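Local coordinates for protein PatF (Prochloron didemni, PDB 4BG2) that is of uncertain activity but belongs to the cyanobactin prenyltransferase-like family and probably serves in patellamide biosynthesis, at residues L6-N9 with Q10-R14; F18-T21 with H22-A25; L34-F37 with E38-I41; T74-P77 with E78-T81. All coordinates share one frame; numbering follows the deposited sequence.

Contact 1: residues L6-N9 with Q10-R14; sequences LQNN and QRKDR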
ATOM      1  N   LEU A   6       3.193  23.087 -18.513  1.00 34.83           N
ATOM      2  CA  LEU A   6       2.803  23.835 -17.324  1.00 35.97           C
ATOM      3  C   LEU A   6       1.966  22.961 -16.409  1.00 36.50           C
ATOM      4  O   LEU A   6       2.188  22.949 -15.216  1.00 36.47           O
ATOM      5  CB  LEU A   6       2.015  25.094 -17.710  1.00 37.59           C
ATOM      6  CG  LEU A   6       2.799  26.107 -18.533  1.00 38.63           C
ATOM      7  CD1 LEU A   6       1.839  27.113 -19.138  1.00 42.23           C
ATOM      8  CD2 LEU A   6       3.879  26.789 -17.717  1.00 41.91           C
ATOM      9  N   GLN A   7       1.011  22.224 -16.969  1.00 38.99           N
ATOM     10  CA  GLN A   7       0.216  21.291 -16.165  1.00 43.58           C
ATOM     11  C   GLN A   7       1.094  20.241 -15.493  1.00 42.49           C
ATOM     12  O   GLN A   7       0.853  19.825 -14.362  1.00 41.85           O
ATOM     13  CB  GLN A   7      -0.837  20.600 -17.025  1.00 49.40           C
ATOM     14  CG  GLN A   7      -2.032  21.495 -17.319  1.00 56.64           C
ATOM     15  CD  GLN A   7      -2.983  20.895 -18.335  1.00 64.24           C
ATOM     16  OE1 GLN A   7      -2.665  19.914 -19.013  1.00 67.26           O
ATOM     17  NE2 GLN A   7      -4.164  21.481 -18.439  1.00 71.96           N
ATOM     18  N   ASN A   8       2.135  19.826 -16.192  1.00 41.24           N
ATOM     19  CA  ASN A   8       3.052  18.858 -15.632  1.00 42.26           C
ATOM     20  C   ASN A   8       3.791  19.384 -14.383  1.00 40.91           C
ATOM     21  O   ASN A   8       3.939  18.652 -13.402  1.00 41.78           O
ATOM     22  CB  ASN A   8       4.029  18.377 -16.702  1.00 45.05           C
ATOM     23  CG  ASN A   8       4.561  17.015 -16.403  1.00 50.02           C
ATOM     24  OD1 ASN A   8       3.839  16.020 -16.519  1.00 56.90           O
ATOM     25  ND2 ASN A   8       5.814  16.948 -15.980  1.00 52.44           N
ATOM     26  N   ASN A   9       4.213  20.651 -14.399  1.00 40.48           N
ATOM     27  CA  ASN A   9       4.854  21.269 -13.223  1.00 41.13           C
ATOM     28  C   ASN A   9       3.886  21.430 -12.057  1.00 39.63           C
ATOM     29  O   ASN A   9       4.274  21.334 -10.899  1.00 39.50           O
ATOM     30  CB  ASN A   9       5.425  22.657 -13.565  1.00 44.60           C
ATOM     31  CG  ASN A   9       6.440  22.616 -14.696  1.00 48.03           C
ATOM     32  OD1 ASN A   9       6.982  21.568 -15.031  1.00 50.49           O
ATOM     33  ND2 ASN A   9       6.715  23.773 -15.271  1.00 51.78           N
ATOM     34  N   GLN A  10       2.629  21.732 -12.369  1.00 39.10           N
ATOM     35  CA  GLN A  10       1.612  21.892 -11.329  1.00 41.15           C
ATOM     36  C   GLN A  10       1.251  20.555 -10.664  1.00 37.26           C
ATOM     37  O   GLN A  10       1.111  20.491  -9.462  1.00 37.35           O
ATOM     38  CB  GLN A  10       0.377  22.579 -11.894  1.00 44.52           C
ATOM     39  CG  GLN A  10       0.589  24.070 -12.056  1.00 50.09           C
ATOM     40  CD  GLN A  10      -0.583  24.762 -12.710  1.00 55.30           C
ATOM     41  OE1 GLN A  10      -0.957  24.450 -13.838  1.00 55.41           O
ATOM     42  NE2 GLN A  10      -1.165  25.709 -12.003  1.00 62.79           N
ATOM     43  N   ARG A  11       1.141  19.481 -11.431  1.00 36.05           N
ATOM     44  CA  ARG A  11       1.002  18.165 -10.804  1.00 36.48           C
ATOM     45  C   ARG A  11       2.113  17.910  -9.782  1.00 33.75           C
ATOM     46  O   ARG A  11       1.850  17.434  -8.675  1.00 32.37           O
ATOM     47  CB  ARG A  11       1.090  17.062 -11.825  1.00 39.49           C
ATOM     48  CG  ARG A  11      -0.075  16.958 -12.764  1.00 44.21           C
ATOM     49  CD  ARG A  11       0.481  16.256 -13.971  1.00 47.67           C
ATOM     50  NE  ARG A  11      -0.517  15.778 -14.903  1.00 54.79           N
ATOM     51  CZ  ARG A  11      -0.228  15.454 -16.155  1.00 57.33           C
ATOM     52  NH1 ARG A  11       1.022  15.564 -16.606  1.00 54.96           N
ATOM     53  NH2 ARG A  11      -1.188  15.000 -16.950  1.00 64.25           N
ATOM     54  N   LYS A  12       3.356  18.186 -10.174  1.00 32.72           N
ATOM     55  CA  LYS A  12       4.501  17.951  -9.298  1.00 34.36           C
ATOM     56  C   LYS A  12       4.426  18.758  -8.016  1.00 34.93           C
ATOM     57  O   LYS A  12       4.760  18.256  -6.932  1.00 35.53           O
ATOM     58  CB  LYS A  12       5.824  18.229 -10.027  1.00 37.50           C
ATOM     59  CG  LYS A  12       6.131  17.168 -11.074  1.00 40.36           C
ATOM     60  CD  LYS A  12       7.412  17.443 -11.850  1.00 46.18           C
ATOM     61  CE  LYS A  12       7.639  16.343 -12.876  1.00 50.81           C
ATOM     62  NZ  LYS A  12       8.905  16.533 -13.632  1.00 58.18           N
ATOM     63  N   ASP A  13       3.982  20.000  -8.123  1.00 36.11           N
ATOM     64  CA  ASP A  13       3.757  20.832  -6.934  1.00 39.77           C
ATOM     65  C   ASP A  13       2.653  20.257  -6.049  1.00 36.96           C
ATOM     66  O   ASP A  13       2.807  20.212  -4.845  1.00 36.34           O
ATOM     67  CB  ASP A  13       3.399  22.269  -7.336  1.00 44.80           C
ATOM     68  CG  ASP A  13       4.514  22.961  -8.098  1.00 50.32           C
ATOM     69  OD1 ASP A  13       5.686  22.833  -7.698  1.00 54.25           O
ATOM     70  OD2 ASP A  13       4.223  23.645  -9.103  1.00 56.78           O
ATOM     71  N   ARG A  14       1.543  19.821  -6.641  1.00 36.52           N
ATOM     72  CA  ARG A  14       0.437  19.249  -5.845  1.00 38.48           C
ATOM     73  C   ARG A  14       0.842  17.965  -5.105  1.00 35.38           C
ATOM     74  O   ARG A  14       0.491  17.756  -3.944  1.00 34.89           O
ATOM     75  CB  ARG A  14      -0.771  18.964  -6.728  1.00 43.19           C
ATOM     76  CG  ARG A  14      -1.615  20.191  -7.012  1.00 51.97           C
ATOM     77  CD  ARG A  14      -3.068  19.821  -7.285  1.00 59.62           C
ATOM     78  NE  ARG A  14      -3.688  20.744  -8.228  1.00 66.24           N
ATOM     79  CZ  ARG A  14      -3.470  20.761  -9.543  1.00 66.80           C
ATOM     80  NH1 ARG A  14      -2.631  19.904 -10.123  1.00 62.58           N
ATOM     81  NH2 ARG A  14      -4.101  21.659 -10.288  1.00 72.99           N
TER
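In the long N-terminal helix 3-25, N8 reaches forward to R11 and K12, three and four residues on, along the flank that faces the rest of the protein. Its CG lies anti to the backbone N (chi1 -154°), which turns the amide along the helix surface. N8 OD1, at the edge of the R11 guanidinium and near its plane, takes a weak, bent hydrogen bond from NH1 (2.9 Å, 125° at the hydrogen); the amide itself stands almost upright to that plane, 83° apart. R11 runs extended from CG to NE over the preceding turn, its CG 3.4 Å from Q7 O, and NE forms a salt bridge with E305, near the end of the modelled chain. A methionine in place of R11 would probably leave E305 without its charged mate and the carbonyl of the N8 amide without this donor. Main-chain bonds of the alpha-helical pattern run beneath, R11 N to Q7 O at 3.0 Å among them. The other half of the amide faces K12, whose straight chain brings CE to 3.7 Å from N8 ND2. N8 ND2 and K12 NZ lie 3.9 Å apart and share one carboxylate, E45, with ND2 bonded to OE1 and NZ bridged to OE2.

Contact 2: residues F18-T21 with H22-A25; sequences FVRT and HQEA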
ATOM      1  N   PHE A  18       0.530  17.387  -1.059  1.00 28.84           N
ATOM      2  CA  PHE A  18      -0.085  16.238  -0.365  1.00 28.86           C
ATOM      3  C   PHE A  18       0.836  15.659   0.700  1.00 29.28           C
ATOM      4  O   PHE A  18       0.425  15.425   1.836  1.00 26.45           O
ATOM      5  CB  PHE A  18      -0.463  15.109  -1.335  1.00 26.64           C
ATOM      6  CG  PHE A  18      -1.449  15.520  -2.388  1.00 27.85           C
ATOM      7  CD1 PHE A  18      -2.358  16.528  -2.152  1.00 28.86           C
ATOM      8  CD2 PHE A  18      -1.456  14.894  -3.623  1.00 27.81           C
ATOM      9  CE1 PHE A  18      -3.259  16.910  -3.128  1.00 29.70           C
ATOM     10  CE2 PHE A  18      -2.364  15.255  -4.594  1.00 28.35           C
ATOM     11  CZ  PHE A  18      -3.269  16.269  -4.346  1.00 29.23           C
ATOM     12  N   VAL A  19       2.083  15.398   0.303  1.00 29.65           N
ATOM     13  CA  VAL A  19       3.039  14.779   1.203  1.00 29.12           C
ATOM     14  C   VAL A  19       3.325  15.731   2.383  1.00 29.99           C
ATOM     15  O   VAL A  19       3.339  15.306   3.539  1.00 29.87           O
ATOM     16  CB  VAL A  19       4.325  14.397   0.447  1.00 29.62           C
ATOM     17  CG1 VAL A  19       5.432  14.069   1.409  1.00 30.89           C
ATOM     18  CG2 VAL A  19       4.068  13.240  -0.508  1.00 29.20           C
ATOM     19  N   ARG A  20       3.520  17.006   2.100  1.00 31.81           N
ATOM     20  CA  ARG A  20       3.797  18.003   3.161  1.00 34.20           C
ATOM     21  C   ARG A  20       2.594  18.219   4.104  1.00 33.41           C
ATOM     22  O   ARG A  20       2.742  18.217   5.314  1.00 31.58           O
ATOM     23  CB  ARG A  20       4.218  19.331   2.560  1.00 36.28           C
ATOM     24  CG  ARG A  20       5.577  19.291   1.862  1.00 39.62           C
ATOM     25  CD  ARG A  20       6.740  19.321   2.848  1.00 43.00           C
ATOM     26  NE  ARG A  20       8.029  19.035   2.202  1.00 45.16           N
ATOM     27  CZ  ARG A  20       8.691  19.896   1.428  1.00 46.21           C
ATOM     28  NH1 ARG A  20       8.194  21.103   1.169  1.00 48.81           N
ATOM     29  NH2 ARG A  20       9.854  19.544   0.893  1.00 47.14           N
ATOM     30  N   THR A  21       1.407  18.359   3.537  1.00 32.97           N
ATOM     31  CA  THR A  21       0.194  18.519   4.341  1.00 34.53           C
ATOM     32  C   THR A  21      -0.018  17.357   5.302  1.00 33.91           C
ATOM     33  O   THR A  21      -0.408  17.550   6.444  1.00 33.30           O
ATOM     34  CB  THR A  21      -1.018  18.688   3.439  1.00 34.87           C
ATOM     35  OG1 THR A  21      -0.782  19.816   2.594  1.00 35.26           O
ATOM     36  CG2 THR A  21      -2.302  18.912   4.263  1.00 35.85           C
ATOM     37  N   HIS A  22       0.317  16.151   4.864  1.00 33.02           N
ATOM     38  CA  HIS A  22       0.229  14.982   5.732  1.00 32.61           C
ATOM     39  C   HIS A  22       1.219  15.041   6.911  1.00 33.17           C
ATOM     40  O   HIS A  22       0.852  14.741   8.071  1.00 30.02           O
ATOM     41  CB  HIS A  22       0.485  13.736   4.903  1.00 31.47           C
ATOM     42  CG  HIS A  22       0.356  12.460   5.663  1.00 31.32           C
ATOM     43  ND1 HIS A  22      -0.864  11.876   5.928  1.00 31.86           N
ATOM     44  CD2 HIS A  22       1.289  11.645   6.204  1.00 31.25           C
ATOM     45  CE1 HIS A  22      -0.676  10.753   6.596  1.00 31.71           C
ATOM     46  NE2 HIS A  22       0.622  10.590   6.780  1.00 31.40           N
ATOM     47  N   GLN A  23       2.471  15.401   6.613  1.00 32.64           N
ATOM     48  CA  GLN A  23       3.473  15.595   7.662  1.00 34.29           C
ATOM     49  C   GLN A  23       3.003  16.636   8.684  1.00 35.93           C
ATOM     50  O   GLN A  23       3.164  16.430   9.888  1.00 36.60           O
ATOM     51  CB  GLN A  23       4.807  16.073   7.078  1.00 35.76           C
ATOM     52  CG  GLN A  23       5.535  15.012   6.272  1.00 36.49           C
ATOM     53  CD  GLN A  23       6.672  15.587   5.436  1.00 39.83           C
ATOM     54  OE1 GLN A  23       7.288  16.602   5.800  1.00 38.79           O
ATOM     55  NE2 GLN A  23       6.945  14.947   4.289  1.00 39.63           N
ATOM     56  N   GLU A  24       2.458  17.751   8.200  1.00 35.23           N
ATOM     57  CA  GLU A  24       2.008  18.812   9.097  1.00 39.17           C
ATOM     58  C   GLU A  24       0.892  18.298   9.999  1.00 37.47           C
ATOM     59  O   GLU A  24       0.953  18.439  11.204  1.00 39.69           O
ATOM     60  CB  GLU A  24       1.483  20.025   8.315  1.00 42.17           C
ATOM     61  CG  GLU A  24       2.505  20.720   7.424  1.00 46.92           C
ATOM     62  CD  GLU A  24       1.935  21.943   6.711  1.00 52.52           C
ATOM     63  OE1 GLU A  24       0.712  21.967   6.404  1.00 54.24           O
ATOM     64  OE2 GLU A  24       2.717  22.889   6.470  1.00 56.55           O
ATOM     65  N   ALA A  25      -0.123  17.702   9.394  1.00 34.74           N
ATOM     66  CA  ALA A  25      -1.302  17.235  10.123  1.00 36.09           C
ATOM     67  C   ALA A  25      -1.010  16.196  11.218  1.00 37.16           C
ATOM     68  O   ALA A  25      -1.649  16.200  12.264  1.00 39.47           O
ATOM     69  CB  ALA A  25      -2.322  16.681   9.147  1.00 34.53           C
TER
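V19 and Q23, one turn apart on helix 3-25, make the close side-chain contact here: V19 CG1 approaches the amide nitrogen Q23 NE2 to 3.4 Å. The methyl is placed there by chi1 of V19 (166°), which swings CG1 opposite the backbone N and on toward the next turn. Q23 CG passes 3.5 Å from V19 O, and the chain, extended beyond it, carries the amide to E38, to which NE2 donates a hydrogen bond. H22 is packed on the same inner side, its CB 3.5 Å from F18 O, while the ring leads off to a hydrogen bond between ND1 and Y300 OH and meets the rings of F26 and Y66. The opposite character belongs to R20 and E24, which are exposed. R20 bends at chi2 (-78°) and lies alongside Q23, pointing the same way, with R20 CD a slack 4.1 Å from Q23 OE1; its guanidinium forms a salt bridge with E38. E24 rests mainly on backbone, its CG 3.3 Å from R20 O. Four main-chain bonds, such as E24 N to R20 O at 2.9 Å, hold the turn together. F18 and V19 lie on V50 of strand 48-57, F18 also touching C275 of the C275-C306 disulfide, H22 touches S52 and C54 of that strand, and V19 and Q23 face helix 34-42.

Contact 3: residues L34-F37 with E38-I41; sequences LPLF and EEAI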
ATOM      1  N   LEU A  34      12.662  10.513   4.359  1.00 33.32           N
ATOM      2  CA  LEU A  34      11.598  11.356   3.822  1.00 34.21           C
ATOM      3  C   LEU A  34      12.047  12.464   2.870  1.00 32.29           C
ATOM      4  O   LEU A  34      11.472  12.602   1.793  1.00 32.86           O
ATOM      5  CB  LEU A  34      10.754  11.906   4.960  1.00 37.65           C
ATOM      6  CG  LEU A  34       9.388  12.513   4.655  1.00 42.46           C
ATOM      7  CD1 LEU A  34       8.690  11.864   3.460  1.00 43.06           C
ATOM      8  CD2 LEU A  34       8.523  12.382   5.914  1.00 44.49           C
ATOM      9  N   PRO A  35      13.073  13.249   3.228  1.00 33.53           N
ATOM     10  CA  PRO A  35      13.584  14.188   2.208  1.00 33.81           C
ATOM     11  C   PRO A  35      13.969  13.551   0.878  1.00 33.18           C
ATOM     12  O   PRO A  35      13.609  14.074  -0.178  1.00 33.94           O
ATOM     13  CB  PRO A  35      14.813  14.815   2.885  1.00 35.86           C
ATOM     14  CG  PRO A  35      14.525  14.723   4.342  1.00 36.57           C
ATOM     15  CD  PRO A  35      13.744  13.439   4.532  1.00 34.38           C
ATOM     16  N   LEU A  36      14.696  12.436   0.920  1.00 34.72           N
ATOM     17  CA  LEU A  36      15.045  11.687  -0.302  1.00 34.08           C
ATOM     18  C   LEU A  36      13.790  11.234  -1.063  1.00 31.52           C
ATOM     19  O   LEU A  36      13.750  11.280  -2.293  1.00 32.08           O
ATOM     20  CB  LEU A  36      15.867  10.436   0.032  1.00 36.13           C
ATOM     21  CG  LEU A  36      17.378  10.560   0.230  1.00 39.69           C
ATOM     22  CD1 LEU A  36      17.927   9.246   0.767  1.00 39.76           C
ATOM     23  CD2 LEU A  36      18.047  10.922  -1.091  1.00 41.95           C
ATOM     24  N   PHE A  37      12.776  10.770  -0.337  1.00 28.48           N
ATOM     25  CA  PHE A  37      11.569  10.309  -0.982  1.00 26.94           C
ATOM     26  C   PHE A  37      10.855  11.428  -1.743  1.00 27.60           C
ATOM     27  O   PHE A  37      10.369  11.233  -2.872  1.00 27.47           O
ATOM     28  CB  PHE A  37      10.625   9.726   0.047  1.00 26.70           C
ATOM     29  CG  PHE A  37       9.405   9.155  -0.550  1.00 25.23           C
ATOM     30  CD1 PHE A  37       9.481   8.026  -1.369  1.00 25.02           C
ATOM     31  CD2 PHE A  37       8.178   9.752  -0.351  1.00 26.08           C
ATOM     32  CE1 PHE A  37       8.345   7.481  -1.924  1.00 24.22           C
ATOM     33  CE2 PHE A  37       7.041   9.214  -0.919  1.00 24.49           C
ATOM     34  CZ  PHE A  37       7.129   8.086  -1.703  1.00 23.37           C
ATOM     35  N   GLU A  38      10.849  12.618  -1.155  1.00 29.83           N
ATOM     36  CA  GLU A  38      10.235  13.776  -1.783  1.00 32.29           C
ATOM     37  C   GLU A  38      10.926  14.081  -3.116  1.00 35.59           C
ATOM     38  O   GLU A  38      10.265  14.338  -4.128  1.00 36.70           O
ATOM     39  CB  GLU A  38      10.297  14.985  -0.835  1.00 35.20           C
ATOM     40  CG  GLU A  38       9.407  14.849   0.399  1.00 35.61           C
ATOM     41  CD  GLU A  38       9.495  16.039   1.366  1.00 39.04           C
ATOM     42  OE1 GLU A  38      10.290  16.970   1.130  1.00 40.85           O
ATOM     43  OE2 GLU A  38       8.743  16.063   2.371  1.00 40.67           O
ATOM     44  N   GLU A  39      12.253  14.038  -3.124  1.00 36.92           N
ATOM     45  CA  GLU A  39      12.994  14.240  -4.358  1.00 38.99           C
ATOM     46  C   GLU A  39      12.649  13.145  -5.366  1.00 37.48           C
ATOM     47  O   GLU A  39      12.476  13.419  -6.555  1.00 38.26           O
ATOM     48  CB  GLU A  39      14.510  14.275  -4.096  1.00 42.06           C
ATOM     49  CG  GLU A  39      14.920  15.431  -3.203  1.00 45.70           C
ATOM     50  CD  GLU A  39      16.396  15.440  -2.816  1.00 50.39           C
ATOM     51  OE1 GLU A  39      16.944  14.399  -2.370  1.00 52.02           O
ATOM     52  OE2 GLU A  39      17.014  16.520  -2.948  1.00 54.21           O
ATOM     53  N   ALA A  40      12.519  11.905  -4.904  1.00 35.41           N
ATOM     54  CA  ALA A  40      12.252  10.803  -5.835  1.00 33.92           C
ATOM     55  C   ALA A  40      10.903  10.942  -6.556  1.00 34.03           C
ATOM     56  O   ALA A  40      10.805  10.712  -7.775  1.00 32.76           O
ATOM     57  CB  ALA A  40      12.352   9.477  -5.135  1.00 32.89           C
ATOM     58  N   ILE A  41       9.865  11.339  -5.830  1.00 32.53           N
ATOM     59  CA  ILE A  41       8.537  11.375  -6.445  1.00 32.55           C
ATOM     60  C   ILE A  41       8.356  12.534  -7.407  1.00 33.96           C
ATOM     61  O   ILE A  41       7.479  12.497  -8.262  1.00 34.86           O
ATOM     62  CB  ILE A  41       7.390  11.388  -5.426  1.00 31.03           C
ATOM     63  CG1 ILE A  41       7.335  12.729  -4.690  1.00 32.82           C
ATOM     64  CG2 ILE A  41       7.491  10.181  -4.505  1.00 29.76           C
ATOM     65  CD1 ILE A  41       6.319  12.750  -3.577  1.00 34.11           C
TER
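A40 N donates to L36 O at 3.0 Å, one of the i to i+4 bonds that build helix 34-42, the short helix packed on the outer face of the antiparallel barrel. I41 N is bonded likewise to F37 O, and E38 N to L34 O, so the whole segment is regular alpha-helix. Three faces of it differ. On the outer side L36 and E39 meet loosely, L36 CD2 coming no nearer than 3.9 Å to the carboxylate oxygen E39 OE1. Toward helix 3-25, E38 stretches back over the previous turn, its CG 3.4 Å from L34 O and its OE2 4.3 Å from L34 CG. This buried carboxylate has both oxygens engaged by helix 3-25, and R20 there would be expected to help keep it charged. Toward the barrel, F37 and I41 pack together against V68 and I121, with Y66 and V123 also touching F37. I41 has CG1 between its backbone N and carbonyl carbon (chi1 70°), which turns the branch methyl CG2 back onto the phenyl ring. The result is a CH-pi contact over one face: CG2 is 3.8 Å from the F37 ring centroid and 22° off the normal. It is displaced toward the rim, where F37 CZ is the closest ring atom, 3.5 Å from I41 CG2.

Contact 4: residues T74-P77 with E78-T81; sequences TTWP and ESLT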
ATOM      1  N   THR A  74      -0.251   2.093 -18.135  1.00 44.02           N
ATOM      2  CA  THR A  74       0.821   1.171 -17.858  1.00 41.95           C
ATOM      3  C   THR A  74       2.184   1.828 -17.929  1.00 40.64           C
ATOM      4  O   THR A  74       2.564   2.314 -18.977  1.00 43.46           O
ATOM      5  CB  THR A  74       0.769  -0.011 -18.839  1.00 42.63           C
ATOM      6  OG1 THR A  74      -0.382  -0.797 -18.529  1.00 42.90           O
ATOM      7  CG2 THR A  74       2.019  -0.900 -18.727  1.00 42.04           C
ATOM      8  N   THR A  75       2.928   1.810 -16.824  1.00 38.28           N
ATOM      9  CA  THR A  75       4.328   2.282 -16.833  1.00 37.79           C
ATOM     10  C   THR A  75       5.362   1.189 -16.533  1.00 36.40           C
ATOM     11  O   THR A  75       6.560   1.471 -16.487  1.00 36.11           O
ATOM     12  CB  THR A  75       4.546   3.492 -15.895  1.00 37.05           C
ATOM     13  OG1 THR A  75       3.974   3.230 -14.626  1.00 35.70           O
ATOM     14  CG2 THR A  75       3.892   4.739 -16.458  1.00 39.04           C
ATOM     15  N   TRP A  76       4.914  -0.041 -16.322  1.00 34.13           N
ATOM     16  CA  TRP A  76       5.830  -1.168 -16.214  1.00 34.41           C
ATOM     17  C   TRP A  76       6.437  -1.474 -17.575  1.00 35.34           C
ATOM     18  O   TRP A  76       5.711  -1.514 -18.557  1.00 35.68           O
ATOM     19  CB  TRP A  76       5.087  -2.401 -15.733  1.00 33.59           C
ATOM     20  CG  TRP A  76       5.946  -3.610 -15.513  1.00 32.44           C
ATOM     21  CD1 TRP A  76       6.194  -4.602 -16.406  1.00 34.60           C
ATOM     22  CD2 TRP A  76       6.620  -3.975 -14.308  1.00 31.14           C
ATOM     23  NE1 TRP A  76       6.985  -5.568 -15.845  1.00 34.26           N
ATOM     24  CE2 TRP A  76       7.267  -5.210 -14.553  1.00 32.42           C
ATOM     25  CE3 TRP A  76       6.751  -3.378 -13.048  1.00 29.17           C
ATOM     26  CZ2 TRP A  76       8.032  -5.862 -13.590  1.00 30.51           C
ATOM     27  CZ3 TRP A  76       7.505  -4.023 -12.080  1.00 29.29           C
ATOM     28  CH2 TRP A  76       8.136  -5.262 -12.352  1.00 31.18           C
ATOM     29  N   PRO A  77       7.755  -1.732 -17.642  1.00 34.97           N
ATOM     30  CA  PRO A  77       8.724  -1.876 -16.584  1.00 34.17           C
ATOM     31  C   PRO A  77       9.530  -0.629 -16.262  1.00 35.12           C
ATOM     32  O   PRO A  77      10.371  -0.679 -15.363  1.00 34.75           O
ATOM     33  CB  PRO A  77       9.662  -2.951 -17.148  1.00 36.53           C
ATOM     34  CG  PRO A  77       9.708  -2.653 -18.624  1.00 37.28           C
ATOM     35  CD  PRO A  77       8.354  -2.064 -18.962  1.00 37.60           C
ATOM     36  N   GLU A  78       9.302   0.475 -16.965  1.00 38.46           N
ATOM     37  CA  GLU A  78      10.042   1.704 -16.662  1.00 40.17           C
ATOM     38  C   GLU A  78       9.801   2.222 -15.244  1.00 37.09           C
ATOM     39  O   GLU A  78      10.667   2.892 -14.672  1.00 36.30           O
ATOM     40  CB  GLU A  78       9.838   2.817 -17.705  1.00 44.95           C
ATOM     41  CG  GLU A  78       8.420   3.315 -17.965  1.00 48.54           C
ATOM     42  CD  GLU A  78       7.657   2.540 -19.025  1.00 52.84           C
ATOM     43  OE1 GLU A  78       8.171   1.506 -19.546  1.00 53.92           O
ATOM     44  OE2 GLU A  78       6.530   2.997 -19.319  1.00 51.33           O
ATOM     45  N   SER A  79       8.651   1.899 -14.663  1.00 33.60           N
ATOM     46  CA  SER A  79       8.400   2.253 -13.268  1.00 30.95           C
ATOM     47  C   SER A  79       9.465   1.680 -12.313  1.00 30.06           C
ATOM     48  O   SER A  79       9.693   2.231 -11.230  1.00 29.72           O
ATOM     49  CB  SER A  79       6.997   1.796 -12.837  1.00 29.37           C
ATOM     50  OG  SER A  79       6.824   0.398 -13.028  1.00 28.57           O
ATOM     51  N   LEU A  80      10.112   0.584 -12.694  1.00 30.23           N
ATOM     52  CA  LEU A  80      11.180   0.019 -11.878  1.00 29.90           C
ATOM     53  C   LEU A  80      12.361   0.974 -11.657  1.00 29.75           C
ATOM     54  O   LEU A  80      12.988   0.958 -10.611  1.00 30.60           O
ATOM     55  CB  LEU A  80      11.701  -1.309 -12.463  1.00 32.00           C
ATOM     56  CG  LEU A  80      10.759  -2.529 -12.377  1.00 31.71           C
ATOM     57  CD1 LEU A  80      11.255  -3.640 -13.294  1.00 32.57           C
ATOM     58  CD2 LEU A  80      10.616  -3.024 -10.956  1.00 30.65           C
ATOM     59  N   THR A  81      12.666   1.812 -12.621  1.00 31.22           N
ATOM     60  CA  THR A  81      13.825   2.668 -12.491  1.00 32.88           C
ATOM     61  C   THR A  81      13.696   3.548 -11.261  1.00 30.71           C
ATOM     62  O   THR A  81      14.662   3.786 -10.569  1.00 29.37           O
ATOM     63  CB  THR A  81      14.033   3.532 -13.734  1.00 35.06           C
ATOM     64  OG1 THR A  81      12.832   4.278 -14.001  1.00 36.84           O
ATOM     65  CG2 THR A  81      14.375   2.660 -14.912  1.00 36.49           C
TER
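L80, in the first turn of helix 79-91, leans on W76 and P77 of the loop leading into it. Its CB lies 3.3 Å from P77 O, the same carbonyl that accepts the L80 backbone N-H. CG, turned away from its own carbonyl carbon (chi1 -70°), comes to 3.6 Å from W76 CZ3. Beyond it the methyls part: CD1 lies over the six-membered ring in a CH-pi contact, 4.0 Å from its centroid and 25° off the normal, while CD2 sits past the rim, 3.5 Å from W76 CZ3. P77, which follows a cis peptide bond, lays CB over the same indole face. An alanine in place of W76 would probably strip both methyls of this surface, open a gap beneath them and cost H110 O its indole N-H donor. The loop is closed by S79 N, which bonds to T75 O at 2.8 Å from above the carbonyl plane. Just before S79, E78 O accepts from both T81 N and T81 OG1, the hydroxyl at 2.7 Å. The backbones of T75 and W76 bond to I117 of strand 116-124, S79 OG bonds to N119 of that strand, and L80 reaches F103 and A107 on helix 101-110.

Overall arrangement
The four contacts follow one another along the N-terminal quarter of the chain. Contacts 1 and 2 are successive parts of helix 3-25, centres about 17 Å apart: the first is at the surface, the second partly buried against strand 48-57. Contact 3, on the next helix 34-42, lies about 13 Å from contact 2 and touches it: a salt bridge, a probable hydrogen bond and the packing of V19 CG2 on I41 CD1 (3.8 Å) join the two helices. Contact 4, a loop entering helix 79-91, is about 18 Å from contact 3, untouched; both pack on strand 116-124. Contacts 2 and 3 sit on helices packed against the closed antiparallel barrel, consistent with an ABBA-type prenyltransferase fold.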